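Local coordinates for membrane-associated protein VP24 (Marburg virus - Musoke, Kenya, 1980, PDB 4OR8) that may act as a minor matrix protein in nucleocapsid assembly and virion budding, and interacts with the nucleoprotein, at residues R42-E46 against F105-R109; S39-W43 against K55-F59; G199-I203 against E214-I218; K98-I102 against V233-L237. All coordinates share one frame; numbering follows the deposited sequence.

The four interactions run from one sheet of VP24 to the other. Interactions 1 and 2 share Arg42 and Trp43, and their centres lie about 9 Å apart. Both reach the three-stranded antiparallel sheet, and Lys55 N is hydrogen-bonded to Ile44 O (3.0 Å) between them. Interactions 3 and 4 lie in the five-stranded mixed sheet, with centres about 11 Å apart. There Val215 N is hydrogen-bonded to Val234 O (2.9 Å). Interaction 1 also touches interaction 4, where Ala107 of the helix packs on Gly236 and Ile102. Interactions 2 and 4 lie on opposite sides of the chain's centre, about 25 Å apart between centres.

Interaction 1: R42-E46 against F105-R109; sequences RWIKE and FLALR
Arg109 NH2 donates hydrogen bonds to two backbone carbonyls, Thr145 O and Trp139 O, while the other terminal nitrogen of this guanidinium reaches Trp43. Arg109 NH1 sits over one face of the indole, offset toward its rim, 3.1 Å from Trp43 CD1. The guanidinium and indole planes are 77° apart. The group therefore stands nearly upright on the ring, with an edge toward it, and does not stack flat. The contact is a cation-pi interaction, with Arg109 CZ 4.5 Å from the centre of the five-membered ring. Farther along the same face, Arg109 CG makes a CH-pi contact 4.1 Å from the centre of the six-membered ring. The arginine chain is extended from CG to NE, which lets one side chain run across both rings. Trp43 CG lies anti to its own backbone N (chi1 -179°), and this sends the indole toward the helix. There Phe105 O meets the ring edge at CZ2, 3.4 Å away. Leu108 CD2 approaches Trp43 CH2 obliquely at 4.2 Å.

A second contact lies at the exposed end. Lys45 CD is centred over one face of the Phe105 ring, 3.5 Å from its centroid, in a CH-pi contact. The lysine chain bends at chi3 (72°), and NZ comes 3.5 Å from Phe105 CZ. Trp52 meets Phe105 edge to face. Trp139 and Leu140 of helix 127-142 also pack on Trp43. The arrangement is a sheet-to-helix contact in the pyramidal fold of VP24, in which strand 44-48 and the residues leading into it pack on helix 104-115.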
loop_
_atom_site.group_PDB
_atom_site.type_symbol
_atom_site.label_atom_id
_atom_site.label_comp_id
_atom_site.label_asym_id
_atom_site.label_seq_id
_atom_site.Cartn_x
_atom_site.Cartn_y
_atom_site.Cartn_z
ATOM N N ARG B 42 -5.040 26.341 0.106
ATOM C CA ARG B 42 -3.884 26.105 0.961
ATOM C C ARG B 42 -3.292 24.716 0.748
ATOM O O ARG B 42 -4.012 23.757 0.467
ATOM C CB ARG B 42 -4.263 26.270 2.433
ATOM C CG ARG B 42 -4.721 27.664 2.820
ATOM C CD ARG B 42 -5.141 27.700 4.278
ATOM N NE ARG B 42 -6.574 27.935 4.433
ATOM C CZ ARG B 42 -7.247 27.728 5.562
ATOM N NH1 ARG B 42 -6.623 27.267 6.637
ATOM N NH2 ARG B 42 -8.549 27.975 5.612
ATOM N N TRP B 43 -1.975 24.620 0.887
ATOM C CA TRP B 43 -1.281 23.339 0.861
ATOM C C TRP B 43 -0.396 23.236 2.099
ATOM O O TRP B 43 0.778 23.606 2.069
ATOM C CB TRP B 43 -0.444 23.210 -0.410
ATOM C CG TRP B 43 0.294 21.911 -0.528
ATOM C CD1 TRP B 43 1.612 21.691 -0.257
ATOM C CD2 TRP B 43 -0.245 20.652 -0.950
ATOM N NE1 TRP B 43 1.930 20.374 -0.486
ATOM C CE2 TRP B 43 0.806 19.714 -0.912
ATOM C CE3 TRP B 43 -1.513 20.226 -1.356
ATOM C CZ2 TRP B 43 0.630 18.376 -1.265
ATOM C CZ3 TRP B 43 -1.687 18.898 -1.705
ATOM C CH2 TRP B 43 -0.621 17.989 -1.656
ATOM N N ILE B 44 -0.973 22.735 3.188
ATOM C CA ILE B 44 -0.297 22.732 4.480
ATOM C C ILE B 44 0.456 21.434 4.756
ATOM O O ILE B 44 -0.119 20.471 5.262
ATOM C CB ILE B 44 -1.292 22.969 5.636
ATOM C CG1 ILE B 44 -2.255 24.110 5.296
ATOM C CG2 ILE B 44 -0.543 23.255 6.928
ATOM C CD1 ILE B 44 -1.576 25.452 5.125
ATOM N N LYS B 45 1.744 21.416 4.431
ATOM C CA LYS B 45 2.585 20.266 4.727
ATOM C C LYS B 45 3.288 20.459 6.064
ATOM O O LYS B 45 3.800 21.537 6.355
ATOM C CB LYS B 45 3.631 20.056 3.631
ATOM C CG LYS B 45 4.372 18.734 3.751
ATOM C CD LYS B 45 5.741 18.785 3.094
ATOM C CE LYS B 45 6.706 19.634 3.904
ATOM N NZ LYS B 45 8.059 19.681 3.287
ATOM N N GLU B 46 3.312 19.408 6.873
ATOM C CA GLU B 46 3.990 19.455 8.160
ATOM C C GLU B 46 4.436 18.063 8.585
ATOM O O GLU B 46 3.671 17.103 8.484
ATOM C CB GLU B 46 3.089 20.080 9.224
ATOM C CG GLU B 46 1.659 19.562 9.216
ATOM C CD GLU B 46 0.825 20.148 10.340
ATOM O OE1 GLU B 46 1.416 20.626 11.331
ATOM O OE2 GLU B 46 -0.420 20.134 10.231
ATOM N N PHE B 105 5.210 13.642 -1.058
ATOM C CA PHE B 105 4.202 14.691 -0.894
ATOM C C PHE B 105 4.129 15.623 -2.102
ATOM O O PHE B 105 3.107 16.263 -2.344
ATOM C CB PHE B 105 4.403 15.485 0.405
ATOM C CG PHE B 105 5.783 16.065 0.569
ATOM C CD1 PHE B 105 6.162 17.202 -0.129
ATOM C CD2 PHE B 105 6.692 15.486 1.444
ATOM C CE1 PHE B 105 7.428 17.741 0.026
ATOM C CE2 PHE B 105 7.959 16.020 1.608
ATOM C CZ PHE B 105 8.327 17.150 0.897
ATOM N N LEU B 106 5.219 15.697 -2.855
ATOM C CA LEU B 106 5.231 16.439 -4.107
ATOM C C LEU B 106 4.536 15.614 -5.183
ATOM O O LEU B 106 3.897 16.156 -6.085
ATOM C CB LEU B 106 6.669 16.750 -4.524
ATOM C CG LEU B 106 7.064 18.228 -4.544
ATOM C CD1 LEU B 106 6.567 18.936 -3.297
ATOM C CD2 LEU B 106 8.568 18.366 -4.667
ATOM N N ALA B 107 4.663 14.295 -5.077
ATOM C CA ALA B 107 4.021 13.389 -6.019
ATOM C C ALA B 107 2.521 13.351 -5.767
ATOM O O ALA B 107 1.730 13.210 -6.699
ATOM C CB ALA B 107 4.620 11.996 -5.911
ATOM N N LEU B 108 2.132 13.470 -4.501
ATOM C CA LEU B 108 0.724 13.540 -4.146
ATOM C C LEU B 108 0.132 14.827 -4.690
ATOM O O LEU B 108 -0.993 14.845 -5.187
ATOM C CB LEU B 108 0.536 13.494 -2.629
ATOM C CG LEU B 108 -0.912 13.678 -2.167
ATOM C CD1 LEU B 108 -1.761 12.493 -2.585
ATOM C CD2 LEU B 108 -0.994 13.891 -0.671
ATOM N N ARG B 109 0.906 15.902 -4.586
ATOM C CA ARG B 109 0.481 17.209 -5.067
ATOM C C ARG B 109 0.191 17.139 -6.558
ATOM O O ARG B 109 -0.819 17.655 -7.029
ATOM C CB ARG B 109 1.567 18.246 -4.784
ATOM C CG ARG B 109 1.161 19.686 -5.033
ATOM C CD ARG B 109 2.352 20.612 -4.812
ATOM N NE ARG B 109 2.102 21.976 -5.272
ATOM C CZ ARG B 109 1.862 23.004 -4.468
ATOM N NH1 ARG B 109 1.843 22.834 -3.152
ATOM N NH2 ARG B 109 1.645 24.207 -4.981
#

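Interaction 2: S39-W43 against K55-F59; sequences STARW and KWGNF
A two-residue beta hairpin with a type II' turn, Trp56 to Phe59, meets the 3-10 segment and loop that precede strand 44-48. Its Gly57 occupies the second position of the turn. Gly57 N donates to Ser39 O at 3.1 Å in a nearly straight bond (168°). The donor lies above the carbonyl plane, not on a lone pair. Ser39 O also takes a weak bond from Arg42 N. Ser39 OG lies 3.4 Å from Gly57 CA, but its hydrogen-bond partner is Asp36 O. Trp56 CG lies anti to the backbone N (chi1 174°), which carries the indole to the carbonyls of Thr40 and Arg42. Trp56 NE1 makes a weak, bent bond to Thr40 O at 2.8 Å. Arg42 O lies at the ring edge, near its plane, 3.1 Å from Trp56 CD1. Trp43 CE3 packs on Trp56 CB at 4.1 Å, and the two tryptophan side chains cross at about a right angle. Phe164 of helix 161-178 touches Thr40, and Leu116 touches Trp56. Within the turn, Trp56 and Phe59 exchange both backbone hydrogen bonds. This pair of bonds is the mark of a two-residue hairpin, here joining strands 51-56 and 59-64.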
loop_
_atom_site.group_PDB
_atom_site.type_symbol
_atom_site.label_atom_id
_atom_site.label_comp_id
_atom_site.label_asym_id
_atom_site.label_seq_id
_atom_site.Cartn_x
_atom_site.Cartn_y
_atom_site.Cartn_z
ATOM N N SER B 39 -9.654 26.599 2.412
ATOM C CA SER B 39 -8.727 25.492 2.619
ATOM C C SER B 39 -8.296 24.873 1.292
ATOM O O SER B 39 -7.256 24.220 1.210
ATOM C CB SER B 39 -9.367 24.426 3.508
ATOM O OG SER B 39 -10.617 24.010 2.981
ATOM N N THR B 40 -9.102 25.082 0.257
ATOM C CA THR B 40 -8.797 24.575 -1.076
ATOM C C THR B 40 -7.629 25.328 -1.704
ATOM O O THR B 40 -7.004 24.844 -2.647
ATOM C CB THR B 40 -10.002 24.712 -2.013
ATOM O OG1 THR B 40 -10.282 26.101 -2.229
ATOM C CG2 THR B 40 -11.222 24.047 -1.410
ATOM N N ALA B 41 -7.345 26.517 -1.186
ATOM C CA ALA B 41 -6.273 27.342 -1.726
ATOM C C ALA B 41 -4.993 27.195 -0.912
ATOM O O ALA B 41 -3.983 27.836 -1.203
ATOM C CB ALA B 41 -6.703 28.797 -1.788
ATOM N N ARG B 42 -5.040 26.341 0.106
ATOM C CA ARG B 42 -3.884 26.105 0.961
ATOM C C ARG B 42 -3.292 24.716 0.748
ATOM O O ARG B 42 -4.012 23.757 0.467
ATOM C CB ARG B 42 -4.263 26.270 2.433
ATOM C CG ARG B 42 -4.721 27.664 2.820
ATOM C CD ARG B 42 -5.141 27.700 4.278
ATOM N NE ARG B 42 -6.574 27.935 4.433
ATOM C CZ ARG B 42 -7.247 27.728 5.562
ATOM N NH1 ARG B 42 -6.623 27.267 6.637
ATOM N NH2 ARG B 42 -8.549 27.975 5.612
ATOM N N TRP B 43 -1.975 24.620 0.887
ATOM C CA TRP B 43 -1.281 23.339 0.861
ATOM C C TRP B 43 -0.396 23.236 2.099
ATOM O O TRP B 43 0.778 23.606 2.069
ATOM C CB TRP B 43 -0.444 23.210 -0.410
ATOM C CG TRP B 43 0.294 21.911 -0.528
ATOM C CD1 TRP B 43 1.612 21.691 -0.257
ATOM C CD2 TRP B 43 -0.245 20.652 -0.950
ATOM N NE1 TRP B 43 1.930 20.374 -0.486
ATOM C CE2 TRP B 43 0.806 19.714 -0.912
ATOM C CE3 TRP B 43 -1.513 20.226 -1.356
ATOM C CZ2 TRP B 43 0.630 18.376 -1.265
ATOM C CZ3 TRP B 43 -1.687 18.898 -1.705
ATOM C CH2 TRP B 43 -0.621 17.989 -1.656
ATOM N N LYS B 55 -2.602 18.972 4.631
ATOM C CA LYS B 55 -4.006 19.349 4.674
ATOM C C LYS B 55 -4.371 20.175 3.455
ATOM O O LYS B 55 -3.738 21.190 3.159
ATOM C CB LYS B 55 -4.319 20.123 5.956
ATOM C CG LYS B 55 -4.156 19.294 7.219
ATOM C CD LYS B 55 -4.579 20.064 8.454
ATOM C CE LYS B 55 -4.432 19.206 9.700
ATOM N NZ LYS B 55 -4.918 19.905 10.920
ATOM N N TRP B 56 -5.387 19.718 2.738
ATOM C CA TRP B 56 -5.923 20.455 1.605
ATOM C C TRP B 56 -7.415 20.192 1.527
ATOM O O TRP B 56 -7.847 19.042 1.552
ATOM C CB TRP B 56 -5.237 20.037 0.308
ATOM C CG TRP B 56 -5.856 20.658 -0.893
ATOM C CD1 TRP B 56 -5.529 21.854 -1.458
ATOM C CD2 TRP B 56 -6.927 20.122 -1.676
ATOM N NE1 TRP B 56 -6.325 22.094 -2.548
ATOM C CE2 TRP B 56 -7.195 21.046 -2.702
ATOM C CE3 TRP B 56 -7.685 18.949 -1.608
ATOM C CZ2 TRP B 56 -8.186 20.833 -3.657
ATOM C CZ3 TRP B 56 -8.666 18.740 -2.552
ATOM C CH2 TRP B 56 -8.909 19.675 -3.564
ATOM N N GLY B 57 -8.201 21.258 1.432
ATOM C CA GLY B 57 -9.641 21.132 1.537
ATOM C C GLY B 57 -9.962 20.540 2.894
ATOM O O GLY B 57 -9.395 20.957 3.903
ATOM N N ASN B 58 -10.853 19.557 2.922
ATOM C CA ASN B 58 -11.144 18.844 4.160
ATOM C C ASN B 58 -10.446 17.488 4.207
ATOM O O ASN B 58 -10.838 16.605 4.967
ATOM C CB ASN B 58 -12.654 18.687 4.363
ATOM C CG ASN B 58 -13.319 17.942 3.228
ATOM O OD1 ASN B 58 -12.696 17.665 2.204
ATOM N ND2 ASN B 58 -14.597 17.625 3.396
ATOM N N PHE B 59 -9.415 17.327 3.382
ATOM C CA PHE B 59 -8.612 16.110 3.395
ATOM C C PHE B 59 -7.426 16.281 4.327
ATOM O O PHE B 59 -6.780 17.327 4.334
ATOM C CB PHE B 59 -8.072 15.785 2.001
ATOM C CG PHE B 59 -9.121 15.360 1.012
ATOM C CD1 PHE B 59 -9.537 14.041 0.945
ATOM C CD2 PHE B 59 -9.665 16.272 0.125
ATOM C CE1 PHE B 59 -10.490 13.645 0.025
ATOM C CE2 PHE B 59 -10.617 15.882 -0.797
ATOM C CZ PHE B 59 -11.031 14.566 -0.846
#

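Interaction 3: G199-I203 against E214-I218; sequences GQQII and EVRRI
Arg216 runs alongside Gln201, both side chains pointing the same way. Its CB lies 3.9 Å from Gln201 O. CG, anti to the carbonyl carbon (chi1 -59°), packs on Val233 CG2 of the next strand. CD meets Gln201 OE1 at 3.4 Å. NE turns to Glu214 OE2, on its own strand, in a salt bridge of 2.9 Å. NH1 comes 3.7 Å from Gln201 OE1, which approaches the guanidinium obliquely. NH2 bonds weakly to the same Glu214 OE2. Arg21 of the second subunit also lies near this carboxylate, in a long, weak ion pair.

These residues belong to the antiparallel hairpin of strands 201-206 and 210-221. Gln201 with Arg216 and Ile203 with Glu214 are hydrogen-bonded pairs. Arg216 N donates to Gln201 O at 2.8 Å; the return bond from Gln201 N to Arg216 O is weak. Ile203 N reaches Glu214 O at 2.8 Å, and Glu214 N returns to Ile203 O at 2.9 Å. Between them, the non-hydrogen-bonded pair Ile202 and Val215 pack side by side on the other face, Ile202 CG1 to Val215 CG2 4.1 Å. Leu141 of helix 127-142 touches Ile202 there. Glu214 OE1 bonds to Tyr22 OH of the second subunit.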
loop_
_atom_site.group_PDB
_atom_site.type_symbol
_atom_site.label_atom_id
_atom_site.label_comp_id
_atom_site.label_asym_id
_atom_site.label_seq_id
_atom_site.Cartn_x
_atom_site.Cartn_y
_atom_site.Cartn_z
ATOM N N GLY B 199 1.316 21.349 -20.796
ATOM C CA GLY B 199 2.595 21.130 -21.445
ATOM C C GLY B 199 3.522 20.154 -20.740
ATOM O O GLY B 199 4.744 20.294 -20.812
ATOM N N GLN B 200 2.951 19.166 -20.058
ATOM C CA GLN B 200 3.762 18.113 -19.457
ATOM C C GLN B 200 3.023 16.786 -19.311
ATOM O O GLN B 200 1.966 16.710 -18.681
ATOM C CB GLN B 200 4.368 18.565 -18.122
ATOM C CG GLN B 200 3.383 19.094 -17.095
ATOM C CD GLN B 200 4.092 19.690 -15.893
ATOM O OE1 GLN B 200 4.861 20.643 -16.024
ATOM N NE2 GLN B 200 3.853 19.120 -14.719
ATOM N N GLN B 201 3.595 15.741 -19.904
ATOM C CA GLN B 201 2.983 14.420 -19.899
ATOM C C GLN B 201 3.072 13.768 -18.523
ATOM O O GLN B 201 4.163 13.541 -18.005
ATOM C CB GLN B 201 3.648 13.522 -20.939
ATOM C CG GLN B 201 2.841 12.281 -21.272
ATOM C CD GLN B 201 3.612 11.290 -22.118
ATOM O OE1 GLN B 201 4.790 11.024 -21.868
ATOM N NE2 GLN B 201 2.951 10.736 -23.129
ATOM N N ILE B 202 1.919 13.462 -17.940
ATOM C CA ILE B 202 1.871 12.847 -16.619
ATOM C C ILE B 202 1.358 11.412 -16.699
ATOM O O ILE B 202 0.329 11.148 -17.316
ATOM C CB ILE B 202 0.981 13.658 -15.663
ATOM C CG1 ILE B 202 1.460 15.109 -15.598
ATOM C CG2 ILE B 202 0.968 13.031 -14.277
ATOM C CD1 ILE B 202 0.612 15.991 -14.712
ATOM N N ILE B 203 2.084 10.490 -16.072
ATOM C CA ILE B 203 1.708 9.080 -16.071
ATOM C C ILE B 203 1.675 8.487 -14.664
ATOM O O ILE B 203 2.675 8.503 -13.947
ATOM C CB ILE B 203 2.660 8.244 -16.944
ATOM C CG1 ILE B 203 2.468 8.590 -18.421
ATOM C CG2 ILE B 203 2.417 6.762 -16.721
ATOM C CD1 ILE B 203 3.674 9.221 -19.075
ATOM N N GLU B 214 4.743 9.779 -12.438
ATOM C CA GLU B 214 5.824 10.169 -13.335
ATOM C C GLU B 214 5.442 11.373 -14.193
ATOM O O GLU B 214 4.359 11.411 -14.776
ATOM C CB GLU B 214 6.186 8.984 -14.230
ATOM C CG GLU B 214 6.936 9.353 -15.488
ATOM C CD GLU B 214 7.077 8.180 -16.438
ATOM O OE1 GLU B 214 6.557 7.088 -16.119
ATOM O OE2 GLU B 214 7.707 8.351 -17.504
ATOM N N VAL B 215 6.333 12.356 -14.271
ATOM C CA VAL B 215 6.084 13.546 -15.081
ATOM C C VAL B 215 7.208 13.830 -16.078
ATOM O O VAL B 215 8.372 13.957 -15.697
ATOM C CB VAL B 215 5.886 14.799 -14.204
ATOM C CG1 VAL B 215 5.645 16.025 -15.075
ATOM C CG2 VAL B 215 4.738 14.595 -13.238
ATOM N N ARG B 216 6.855 13.928 -17.356
ATOM C CA ARG B 216 7.815 14.317 -18.383
ATOM C C ARG B 216 7.520 15.738 -18.843
ATOM O O ARG B 216 6.510 15.993 -19.497
ATOM C CB ARG B 216 7.768 13.352 -19.565
ATOM C CG ARG B 216 8.078 11.908 -19.197
ATOM C CD ARG B 216 7.885 10.984 -20.386
ATOM N NE ARG B 216 8.174 9.591 -20.060
ATOM C CZ ARG B 216 8.078 8.587 -20.926
ATOM N NH1 ARG B 216 7.702 8.819 -22.178
ATOM N NH2 ARG B 216 8.359 7.349 -20.544
ATOM N N ARG B 217 8.402 16.665 -18.486
ATOM C CA ARG B 217 8.179 18.076 -18.767
ATOM C C ARG B 217 9.332 18.696 -19.551
ATOM O O ARG B 217 10.280 18.011 -19.937
ATOM C CB ARG B 217 7.981 18.843 -17.459
ATOM C CG ARG B 217 9.194 18.818 -16.546
ATOM C CD ARG B 217 9.082 19.868 -15.454
ATOM N NE ARG B 217 8.038 19.554 -14.482
ATOM C CZ ARG B 217 8.274 19.178 -13.229
ATOM N NH1 ARG B 217 9.523 19.073 -12.791
ATOM N NH2 ARG B 217 7.262 18.914 -12.411
ATOM N N ILE B 218 9.235 19.998 -19.789
ATOM C CA ILE B 218 10.319 20.746 -20.409
ATOM C C ILE B 218 10.818 21.807 -19.446
ATOM O O ILE B 218 10.071 22.700 -19.049
ATOM C CB ILE B 218 9.880 21.416 -21.719
ATOM C CG1 ILE B 218 9.563 20.357 -22.774
ATOM C CG2 ILE B 218 10.965 22.351 -22.224
ATOM C CD1 ILE B 218 9.164 20.930 -24.110
#

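Interaction 4: K98-I102 against V233-L237; sequences KSTII and VVFGL
Phe235 has chi1 70°, with CG between its backbone N and carbonyl carbon, which swings the ring toward the neighbouring strand. Ile101 sends CG1 anti to its carbonyl carbon (chi1 -57°), and CG1 meets Phe235 CZ obliquely at 3.6 Å. Ser99 OG lies at the edge of the same ring, 3.7 Å from CE1, while bonding to Leu93 O, Lys75 NZ and Asn96 O. On the other face of the sheet, Thr100 OG1 touches Val234 CG1, and the Ile102 and Val234 side chains cross at about a right angle, Ile102 CG2 4.0 Å from Val234 CB.

Three backbone bonds join the two strands. Thr100 N donates to Val233 O at 3.0 Å, and Phe235 N to Thr100 O at 3.2 Å. Ile102 N donates to Phe235 O at 3.0 Å. Ile101 CA also makes a CA-H...O contact with Phe235 O, 3.3 Å. Met68, Leu71 and His72 touch Ile101, and Leu93 of helix 91-94 covers Val233 and Phe235. Bonds that alternate to residues on either side of a partner are typical of parallel pairing. Here they add the short outermost strand 100-101 to the long strand 228-239 of the mixed five-stranded sheet.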
loop_
_atom_site.group_PDB
_atom_site.type_symbol
_atom_site.label_atom_id
_atom_site.label_comp_id
_atom_site.label_asym_id
_atom_site.label_seq_id
_atom_site.Cartn_x
_atom_site.Cartn_y
_atom_site.Cartn_z
ATOM N N LYS B 98 19.634 11.028 -15.602
ATOM C CA LYS B 98 19.171 12.414 -15.619
ATOM C C LYS B 98 17.825 12.625 -14.927
ATOM O O LYS B 98 17.509 13.737 -14.505
ATOM C CB LYS B 98 19.113 12.950 -17.052
ATOM C CG LYS B 98 20.383 13.654 -17.500
ATOM C CD LYS B 98 20.177 14.365 -18.829
ATOM C CE LYS B 98 21.387 15.210 -19.199
ATOM N NZ LYS B 98 21.669 16.258 -18.176
ATOM N N SER B 99 17.032 11.564 -14.813
ATOM C CA SER B 99 15.743 11.664 -14.137
ATOM C C SER B 99 15.957 11.866 -12.643
ATOM O O SER B 99 16.884 11.305 -12.059
ATOM C CB SER B 99 14.901 10.413 -14.382
ATOM O OG SER B 99 15.417 9.304 -13.668
ATOM N N THR B 100 15.101 12.674 -12.027
ATOM C CA THR B 100 15.241 12.985 -10.610
ATOM C C THR B 100 14.030 12.552 -9.787
ATOM O O THR B 100 12.887 12.665 -10.224
ATOM C CB THR B 100 15.509 14.489 -10.379
ATOM O OG1 THR B 100 14.374 15.256 -10.798
ATOM C CG2 THR B 100 16.740 14.934 -11.158
ATOM N N ILE B 101 14.299 12.059 -8.586
ATOM C CA ILE B 101 13.254 11.582 -7.695
ATOM C C ILE B 101 12.718 12.710 -6.830
ATOM O O ILE B 101 13.483 13.475 -6.250
ATOM C CB ILE B 101 13.786 10.468 -6.786
ATOM C CG1 ILE B 101 14.345 9.327 -7.636
ATOM C CG2 ILE B 101 12.694 9.970 -5.850
ATOM C CD1 ILE B 101 15.040 8.263 -6.841
ATOM N N ILE B 102 11.396 12.812 -6.745
ATOM C CA ILE B 102 10.772 13.827 -5.912
ATOM C C ILE B 102 10.141 13.191 -4.684
ATOM O O ILE B 102 9.810 12.007 -4.692
ATOM C CB ILE B 102 9.711 14.628 -6.689
ATOM C CG1 ILE B 102 8.645 13.691 -7.258
ATOM C CG2 ILE B 102 10.368 15.432 -7.803
ATOM C CD1 ILE B 102 7.550 14.400 -8.022
ATOM N N VAL B 233 12.643 14.756 -16.641
ATOM C CA VAL B 233 11.828 13.669 -16.112
ATOM C C VAL B 233 11.943 13.568 -14.596
ATOM O O VAL B 233 13.034 13.393 -14.056
ATOM C CB VAL B 233 12.216 12.313 -16.735
ATOM C CG1 VAL B 233 11.503 11.180 -16.022
ATOM C CG2 VAL B 233 11.893 12.298 -18.223
ATOM N N VAL B 234 10.812 13.690 -13.911
ATOM C CA VAL B 234 10.772 13.497 -12.469
ATOM C C VAL B 234 9.774 12.402 -12.145
ATOM O O VAL B 234 8.869 12.128 -12.931
ATOM C CB VAL B 234 10.372 14.784 -11.717
ATOM C CG1 VAL B 234 11.388 15.883 -11.966
ATOM C CG2 VAL B 234 8.979 15.234 -12.126
ATOM N N PHE B 235 9.945 11.769 -10.991
ATOM C CA PHE B 235 9.008 10.745 -10.552
ATOM C C PHE B 235 9.075 10.522 -9.051
ATOM O O PHE B 235 10.118 10.714 -8.427
ATOM C CB PHE B 235 9.234 9.430 -11.302
ATOM C CG PHE B 235 10.508 8.726 -10.935
ATOM C CD1 PHE B 235 11.711 9.090 -11.518
ATOM C CD2 PHE B 235 10.503 7.686 -10.018
ATOM C CE1 PHE B 235 12.883 8.440 -11.185
ATOM C CE2 PHE B 235 11.676 7.031 -9.679
ATOM C CZ PHE B 235 12.866 7.409 -10.265
ATOM N N GLY B 236 7.946 10.120 -8.478
ATOM C CA GLY B 236 7.868 9.817 -7.064
ATOM C C GLY B 236 6.910 8.670 -6.828
ATOM O O GLY B 236 6.273 8.184 -7.761
ATOM N N LEU B 237 6.802 8.238 -5.578
ATOM C CA LEU B 237 5.949 7.111 -5.240
ATOM C C LEU B 237 4.982 7.476 -4.126
ATOM O O LEU B 237 5.398 7.799 -3.013
ATOM C CB LEU B 237 6.804 5.915 -4.817
ATOM C CG LEU B 237 6.066 4.640 -4.409
ATOM C CD1 LEU B 237 5.253 4.103 -5.571
ATOM C CD2 LEU B 237 7.046 3.591 -3.909
#